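PDB 2OH3: COG1633: Uncharacterized conserved protein from Magnetospirillum magnetotacticum, which is of unknown function but binds a zinc ion in a rubrerythrin-like four-helix bundle of the ferritin superfamily. Local coordinates for residues T5-E17 with I57-L69. Sequence-based numbering, arbitrary orientation.
Sequences TLAEFLAHAIALE and IKQRSRALELPKL. With IMD (imidazole), chain C.
Leu69 CD1 sits over one face of the His12 imidazole, 3.9 Å from the ring centroid and 11° off its normal, a CH-pi contact. At the ring edge, almost in plane, His12 ND1 gives its N-H to Glu8 O (3.0 Å). That oxygen also accepts the helical bond from His12 N on the opposite face of its carbonyl plane. The bond at the edge and the methyl over the face help hold the ring in place, and the ring also stacks with Tyr111 of helix 94-118. Pro67 lies across the extended Glu8 side chain, CG to CG 3.9 Å, while its CD rests on Ala11 CB. Glu8 and Thr5 form a capping box at the helix start: Thr5 OG1 accepts from Glu8 N, and Thr5 N donates to Glu8 OE1. Between the two helices, Ile57 is a knob in the hole formed by Leu10, Ala13, Ile14 and Glu17. Its chi1 of -60° turns Ile57 CG2 anti to the backbone N, and this methyl meets Ile14 CG1 at a tight 3.3 Å. Ile14 CD1 meets Leu66 CD1 at 3.5 Å, and Leu64 CD1 packs on Leu10 CD1. Glu17 OE1 accepts from an imidazole probably from the crystallisation liquor (OE1 to N3 2.7 Å). Segments 6-17 and 57-61, of helices 6-33 and 37-61, run roughly antiparallel (151°) in a ferritin-like bundle; residues 64-69 run back along helix 6-33, whose Phe9 touches helices 94-118 and 122-148.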
ATOM      1  N   THR A   5       7.241  -1.416 -22.661  1.00 38.42           N
ATOM      2  CA  THR A   5       7.202  -0.224 -23.506  1.00 37.24           C
ATOM      3  C   THR A   5       7.646   1.007 -22.737  1.00 36.75           C
ATOM      4  O   THR A   5       7.612   1.027 -21.513  1.00 35.78           O
ATOM      5  CB  THR A   5       5.808   0.072 -24.128  1.00 37.79           C
ATOM      6  OG1 THR A   5       4.874   0.459 -23.120  1.00 37.23           O
ATOM      7  CG2 THR A   5       5.256  -1.126 -24.960  1.00 38.33           C
ATOM      8  N   LEU A   6       8.024   2.068 -23.446  1.00 35.60           N
ATOM      9  CA  LEU A   6       8.452   3.277 -22.772  1.00 34.84           C
ATOM     10  C   LEU A   6       7.314   3.918 -21.962  1.00 33.56           C
ATOM     11  O   LEU A   6       7.556   4.471 -20.905  1.00 31.40           O
ATOM     12  CB  LEU A   6       9.031   4.293 -23.773  1.00 34.81           C
ATOM     13  CG  LEU A   6       9.634   5.567 -23.148  1.00 35.59           C
ATOM     14  CD1 LEU A   6      10.796   5.286 -22.204  1.00 34.35           C
ATOM     15  CD2 LEU A   6      10.088   6.515 -24.286  1.00 35.52           C
ATOM     16  N   ALA A   7       6.087   3.868 -22.467  1.00 33.41           N
ATOM     17  CA  ALA A   7       4.918   4.399 -21.713  1.00 34.07           C
ATOM     18  C   ALA A   7       4.728   3.668 -20.402  1.00 34.93           C
ATOM     19  O   ALA A   7       4.509   4.288 -19.346  1.00 34.68           O
ATOM     20  CB  ALA A   7       3.647   4.292 -22.527  1.00 34.66           C
ATOM     21  N   GLU A   8       4.799   2.341 -20.502  1.00 35.20           N
ATOM     22  CA  GLU A   8       4.709   1.466 -19.356  1.00 36.41           C
ATOM     23  C   GLU A   8       5.846   1.712 -18.386  1.00 36.11           C
ATOM     24  O   GLU A   8       5.601   1.790 -17.187  1.00 35.82           O
ATOM     25  CB  GLU A   8       4.701  -0.002 -19.784  1.00 36.38           C
ATOM     26  CG  GLU A   8       3.417  -0.413 -20.449  1.00 37.80           C
ATOM     27  CD  GLU A   8       3.484  -1.812 -21.038  1.00 41.97           C
ATOM     28  OE1 GLU A   8       4.566  -2.264 -21.467  1.00 42.48           O
ATOM     29  OE2 GLU A   8       2.432  -2.468 -21.059  1.00 46.94           O
ATOM     30  N   PHE A   9       7.068   1.852 -18.903  1.00 36.55           N
ATOM     31  CA  PHE A   9       8.233   2.128 -18.049  1.00 36.98           C
ATOM     32  C   PHE A   9       8.096   3.465 -17.298  1.00 37.64           C
ATOM     33  O   PHE A   9       8.279   3.522 -16.076  1.00 38.53           O
ATOM     34  CB  PHE A   9       9.524   2.091 -18.853  1.00 37.29           C
ATOM     35  CG  PHE A   9      10.774   2.366 -18.034  1.00 36.54           C
ATOM     36  CD1 PHE A   9      11.393   1.360 -17.328  1.00 35.70           C
ATOM     37  CD2 PHE A   9      11.319   3.642 -17.977  1.00 36.86           C
ATOM     38  CE1 PHE A   9      12.523   1.608 -16.593  1.00 34.53           C
ATOM     39  CE2 PHE A   9      12.432   3.896 -17.220  1.00 35.75           C
ATOM     40  CZ  PHE A   9      13.043   2.895 -16.554  1.00 37.14           C
ATOM     41  N   LEU A  10       7.743   4.525 -18.023  1.00 37.10           N
ATOM     42  CA  LEU A  10       7.578   5.830 -17.411  1.00 36.90           C
ATOM     43  C   LEU A  10       6.436   5.822 -16.375  1.00 36.61           C
ATOM     44  O   LEU A  10       6.568   6.448 -15.332  1.00 37.96           O
ATOM     45  CB  LEU A  10       7.362   6.893 -18.471  1.00 36.65           C
ATOM     46  CG  LEU A  10       8.593   7.093 -19.390  1.00 35.59           C
ATOM     47  CD1 LEU A  10       8.258   8.142 -20.426  1.00 34.90           C
ATOM     48  CD2 LEU A  10       9.856   7.463 -18.586  1.00 36.04           C
ATOM     49  N   ALA A  11       5.367   5.081 -16.627  1.00 36.46           N
ATOM     50  CA  ALA A  11       4.279   4.922 -15.650  1.00 36.45           C
ATOM     51  C   ALA A  11       4.776   4.256 -14.398  1.00 37.59           C
ATOM     52  O   ALA A  11       4.425   4.673 -13.279  1.00 36.78           O
ATOM     53  CB  ALA A  11       3.087   4.139 -16.247  1.00 36.67           C
ATOM     54  N   HIS A  12       5.608   3.233 -14.561  1.00 38.44           N
ATOM     55  CA  HIS A  12       6.207   2.578 -13.415  1.00 38.72           C
ATOM     56  C   HIS A  12       7.109   3.547 -12.647  1.00 38.52           C
ATOM     57  O   HIS A  12       6.983   3.749 -11.438  1.00 39.04           O
ATOM     58  CB  HIS A  12       6.994   1.341 -13.830  1.00 38.61           C
ATOM     59  CG  HIS A  12       6.179   0.092 -13.875  1.00 40.67           C
ATOM     60  ND1 HIS A  12       5.392  -0.255 -14.963  1.00 43.61           N
ATOM     61  CD2 HIS A  12       6.051  -0.922 -12.983  1.00 42.08           C
ATOM     62  CE1 HIS A  12       4.806  -1.415 -14.729  1.00 42.68           C
ATOM     63  NE2 HIS A  12       5.185  -1.838 -13.536  1.00 42.53           N
ATOM     64  N   ALA A  13       8.010   4.186 -13.353  1.00 38.85           N
ATOM     65  CA  ALA A  13       8.917   5.110 -12.720  1.00 37.77           C
ATOM     66  C   ALA A  13       8.214   6.226 -11.946  1.00 38.58           C
ATOM     67  O   ALA A  13       8.614   6.536 -10.820  1.00 38.70           O
ATOM     68  CB  ALA A  13       9.891   5.669 -13.762  1.00 38.66           C
ATOM     69  N   ILE A  14       7.174   6.840 -12.515  1.00 38.15           N
ATOM     70  CA  ILE A  14       6.450   7.896 -11.827  1.00 39.01           C
ATOM     71  C   ILE A  14       5.789   7.352 -10.559  1.00 38.48           C
ATOM     72  O   ILE A  14       5.767   7.990  -9.508  1.00 38.47           O
ATOM     73  CB  ILE A  14       5.349   8.515 -12.708  1.00 39.28           C
ATOM     74  CG1 ILE A  14       5.980   9.329 -13.808  1.00 41.91           C
ATOM     75  CG2 ILE A  14       4.478   9.454 -11.904  1.00 43.04           C
ATOM     76  CD1 ILE A  14       4.977   9.833 -14.843  1.00 43.65           C
ATOM     77  N   ALA A  15       5.197   6.190 -10.685  1.00 38.28           N
ATOM     78  CA  ALA A  15       4.457   5.630  -9.580  1.00 38.88           C
ATOM     79  C   ALA A  15       5.410   5.270  -8.470  1.00 38.80           C
ATOM     80  O   ALA A  15       5.090   5.481  -7.300  1.00 38.35           O
ATOM     81  CB  ALA A  15       3.634   4.444 -10.038  1.00 39.21           C
ATOM     82  N   LEU A  16       6.564   4.724  -8.826  1.00 39.92           N
ATOM     83  CA  LEU A  16       7.585   4.336  -7.844  1.00 41.33           C
ATOM     84  C   LEU A  16       8.072   5.535  -7.066  1.00 41.90           C
ATOM     85  O   LEU A  16       8.280   5.443  -5.864  1.00 41.18           O
ATOM     86  CB  LEU A  16       8.791   3.620  -8.484  1.00 41.98           C
ATOM     87  CG  LEU A  16       8.553   2.162  -8.942  1.00 45.14           C
ATOM     88  CD1 LEU A  16       9.681   1.610  -9.846  1.00 44.50           C
ATOM     89  CD2 LEU A  16       8.306   1.197  -7.760  1.00 47.47           C
ATOM     90  N   GLU A  17       8.229   6.664  -7.753  1.00 42.60           N
ATOM     91  CA  GLU A  17       8.672   7.919  -7.153  1.00 42.64           C
ATOM     92  C   GLU A  17       7.610   8.643  -6.340  1.00 43.03           C
ATOM     93  O   GLU A  17       7.904   9.155  -5.272  1.00 43.68           O
ATOM     94  CB  GLU A  17       9.194   8.872  -8.245  1.00 42.79           C
ATOM     95  CG  GLU A  17      10.537   8.415  -8.830  1.00 43.40           C
ATOM     96  CD  GLU A  17      11.622   8.299  -7.737  1.00 47.73           C
ATOM     97  OE1 GLU A  17      11.353   8.812  -6.621  1.00 47.61           O
ATOM     98  OE2 GLU A  17      12.697   7.681  -7.959  1.00 48.61           O
ATOM     99  N   ILE A  57      10.846  12.607 -14.585  1.00 39.33           N
ATOM    100  CA  ILE A  57      10.070  11.559 -15.228  1.00 39.86           C
ATOM    101  C   ILE A  57       8.749  12.124 -15.756  1.00 39.08           C
ATOM    102  O   ILE A  57       8.310  11.756 -16.841  1.00 38.95           O
ATOM    103  CB  ILE A  57       9.862  10.347 -14.282  1.00 40.88           C
ATOM    104  CG1 ILE A  57      11.208   9.775 -13.900  1.00 41.39           C
ATOM    105  CG2 ILE A  57       9.054   9.262 -14.959  1.00 41.60           C
ATOM    106  CD1 ILE A  57      11.176   8.964 -12.648  1.00 45.16           C
ATOM    107  N   LYS A  58       8.144  13.049 -15.015  1.00 37.69           N
ATOM    108  CA  LYS A  58       6.898  13.690 -15.441  1.00 37.68           C
ATOM    109  C   LYS A  58       7.066  14.516 -16.724  1.00 36.20           C
ATOM    110  O   LYS A  58       6.175  14.518 -17.593  1.00 35.82           O
ATOM    111  CB  LYS A  58       6.331  14.556 -14.322  1.00 37.35           C
ATOM    112  CG  LYS A  58       5.647  13.691 -13.238  1.00 39.41           C
ATOM    113  CD  LYS A  58       5.346  14.471 -11.936  1.00 40.34           C
ATOM    114  CE  LYS A  58       4.798  13.544 -10.831  1.00 42.24           C
ATOM    115  NZ  LYS A  58       4.409  14.336  -9.624  1.00 45.47           N
ATOM    116  N   GLN A  59       8.200  15.212 -16.836  1.00 35.10           N
ATOM    117  CA  GLN A  59       8.512  15.939 -18.058  0.50 35.26           C
ATOM    118  C   GLN A  59       8.609  14.953 -19.231  1.00 34.59           C
ATOM    119  O   GLN A  59       8.006  15.171 -20.262  1.00 33.81           O
ATOM    120  CB  GLN A  59       9.767  16.804 -17.896  0.50 35.16           C
ATOM    121  CG  GLN A  59       9.452  18.218 -17.385  0.50 38.42           C
ATOM    122  CD  GLN A  59       8.901  19.141 -18.470  0.50 41.03           C
ATOM    123  OE1 GLN A  59       7.765  19.624 -18.377  0.50 45.37           O
ATOM    124  NE2 GLN A  59       9.700  19.389 -19.509  0.50 43.06           N
ATOM    125  N   ARG A  60       9.307  13.843 -19.053  1.00 34.39           N
ATOM    126  CA  ARG A  60       9.391  12.823 -20.116  1.00 34.77           C
ATOM    127  C   ARG A  60       8.011  12.289 -20.563  1.00 35.99           C
ATOM    128  O   ARG A  60       7.736  12.072 -21.768  1.00 35.77           O
ATOM    129  CB  ARG A  60      10.263  11.640 -19.645  1.00 34.91           C
ATOM    130  CG  ARG A  60      11.682  11.999 -19.346  1.00 32.71           C
ATOM    131  CD  ARG A  60      12.499  10.742 -18.975  1.00 35.69           C
ATOM    132  NE  ARG A  60      13.859  11.137 -18.602  1.00 34.23           N
ATOM    133  CZ  ARG A  60      14.813  11.471 -19.456  1.00 37.17           C
ATOM    134  NH1 ARG A  60      14.602  11.431 -20.769  1.00 37.02           N
ATOM    135  NH2 ARG A  60      15.998  11.842 -19.004  1.00 37.78           N
ATOM    136  N   SER A  61       7.125  12.130 -19.584  1.00 36.14           N
ATOM    137  CA  SER A  61       5.890  11.397 -19.794  0.50 35.84           C
ATOM    138  C   SER A  61       4.812  12.227 -20.444  1.00 35.79           C
ATOM    139  O   SER A  61       3.804  11.665 -20.873  1.00 35.40           O
ATOM    140  CB  SER A  61       5.372  10.831 -18.478  0.50 36.16           C
ATOM    141  OG  SER A  61       5.041  11.890 -17.613  0.50 36.42           O
ATOM    142  N   ARG A  62       5.026  13.541 -20.546  1.00 35.99           N
ATOM    143  CA  ARG A  62       4.090  14.405 -21.248  1.00 37.28           C
ATOM    144  C   ARG A  62       3.926  13.983 -22.707  1.00 37.99           C
ATOM    145  O   ARG A  62       2.935  14.267 -23.329  1.00 38.79           O
ATOM    146  CB  ARG A  62       4.579  15.844 -21.246  1.00 37.21           C
ATOM    147  CG  ARG A  62       4.596  16.538 -19.923  1.00 38.15           C
ATOM    148  CD  ARG A  62       5.401  17.857 -20.013  1.00 38.60           C
ATOM    149  NE  ARG A  62       4.862  18.795 -20.997  1.00 40.58           N
ATOM    150  N   ALA A  63       4.934  13.330 -23.267  1.00 39.15           N
ATOM    151  CA  ALA A  63       4.873  12.895 -24.667  1.00 40.02           C
ATOM    152  C   ALA A  63       3.967  11.694 -24.861  1.00 40.73           C
ATOM    153  O   ALA A  63       3.653  11.349 -25.987  1.00 40.93           O
ATOM    154  CB  ALA A  63       6.253  12.545 -25.153  1.00 40.21           C
ATOM    155  N   LEU A  64       3.567  11.034 -23.777  1.00 41.01           N
ATOM    156  CA  LEU A  64       2.908   9.757 -23.922  1.00 41.15           C
ATOM    157  C   LEU A  64       1.620   9.603 -23.118  1.00 40.48           C
ATOM    158  O   LEU A  64       1.463  10.175 -22.055  1.00 39.31           O
ATOM    159  CB  LEU A  64       3.891   8.660 -23.553  1.00 41.49           C
ATOM    160  CG  LEU A  64       5.198   8.593 -24.364  1.00 43.50           C
ATOM    161  CD1 LEU A  64       6.136   7.527 -23.795  1.00 45.05           C
ATOM    162  CD2 LEU A  64       4.951   8.308 -25.821  1.00 45.58           C
ATOM    163  N   GLU A  65       0.709   8.798 -23.647  1.00 40.47           N
ATOM    164  CA  GLU A  65      -0.449   8.367 -22.893  1.00 40.92           C
ATOM    165  C   GLU A  65       0.021   7.242 -21.979  1.00 39.96           C
ATOM    166  O   GLU A  65       0.466   6.191 -22.463  1.00 39.64           O
ATOM    167  CB  GLU A  65      -1.532   7.872 -23.834  1.00 41.24           C
ATOM    168  CG  GLU A  65      -2.895   7.873 -23.213  1.00 45.15           C
ATOM    169  CD  GLU A  65      -3.865   6.998 -23.968  1.00 49.20           C
ATOM    170  OE1 GLU A  65      -3.748   6.887 -25.216  1.00 51.25           O
ATOM    171  OE2 GLU A  65      -4.739   6.415 -23.289  1.00 53.59           O
ATOM    172  N   LEU A  66      -0.043   7.459 -20.668  1.00 39.78           N
ATOM    173  CA  LEU A  66       0.486   6.466 -19.731  1.00 39.40           C
ATOM    174  C   LEU A  66      -0.611   5.502 -19.286  1.00 39.71           C
ATOM    175  O   LEU A  66      -1.748   5.920 -19.110  1.00 38.37           O
ATOM    176  CB  LEU A  66       1.095   7.156 -18.514  1.00 40.10           C
ATOM    177  CG  LEU A  66       2.326   8.054 -18.671  1.00 40.10           C
ATOM    178  CD1 LEU A  66       2.873   8.436 -17.303  1.00 40.78           C
ATOM    179  CD2 LEU A  66       3.442   7.431 -19.496  1.00 41.29           C
ATOM    180  N   PRO A  67      -0.280   4.202 -19.102  1.00 40.02           N
ATOM    181  CA  PRO A  67      -1.283   3.311 -18.541  1.00 40.71           C
ATOM    182  C   PRO A  67      -1.414   3.543 -17.051  1.00 41.55           C
ATOM    183  O   PRO A  67      -0.444   3.916 -16.384  1.00 41.32           O
ATOM    184  CB  PRO A  67      -0.733   1.906 -18.851  1.00 40.86           C
ATOM    185  CG  PRO A  67       0.743   2.072 -18.954  1.00 40.61           C
ATOM    186  CD  PRO A  67       0.991   3.506 -19.394  1.00 40.12           C
ATOM    187  N   LYS A  68      -2.629   3.370 -16.557  1.00 42.39           N
ATOM    188  CA  LYS A  68      -2.905   3.348 -15.130  1.00 42.84           C
ATOM    189  C   LYS A  68      -2.433   1.980 -14.626  1.00 42.17           C
ATOM    190  O   LYS A  68      -2.808   0.947 -15.176  1.00 43.17           O
ATOM    191  CB  LYS A  68      -4.417   3.542 -14.879  1.00 43.37           C
ATOM    192  CG  LYS A  68      -4.845   3.465 -13.404  1.00 44.84           C
ATOM    193  CD  LYS A  68      -6.345   3.709 -13.232  1.00 44.76           C
ATOM    194  N   LEU A  69      -1.583   1.994 -13.610  1.00 40.67           N
ATOM    195  CA  LEU A  69      -1.019   0.796 -12.996  1.00 39.64           C
ATOM    196  C   LEU A  69      -1.841   0.369 -11.794  1.00 38.45           C
ATOM    197  O   LEU A  69      -2.520   1.188 -11.175  1.00 38.74           O
ATOM    198  CB  LEU A  69       0.387   1.096 -12.478  1.00 39.92           C
ATOM    199  CG  LEU A  69       1.414   1.566 -13.481  1.00 40.05           C
ATOM    200  CD1 LEU A  69       2.748   1.571 -12.774  1.00 41.25           C
ATOM    201  CD2 LEU A  69       1.441   0.655 -14.686  1.00 43.00           C
TER
HETATM  202  N1  IMD C 301      14.785   6.603  -3.932  1.00 30.99           N
HETATM  203  C2  IMD C 301      14.149   6.782  -5.092  1.00 30.37           C
HETATM  204  N3  IMD C 301      13.262   7.831  -4.911  1.00 31.56           N
HETATM  205  C4  IMD C 301      13.360   8.271  -3.659  1.00 29.30           C
HETATM  206  C5  IMD C 301      14.319   7.514  -3.043  1.00 28.69           C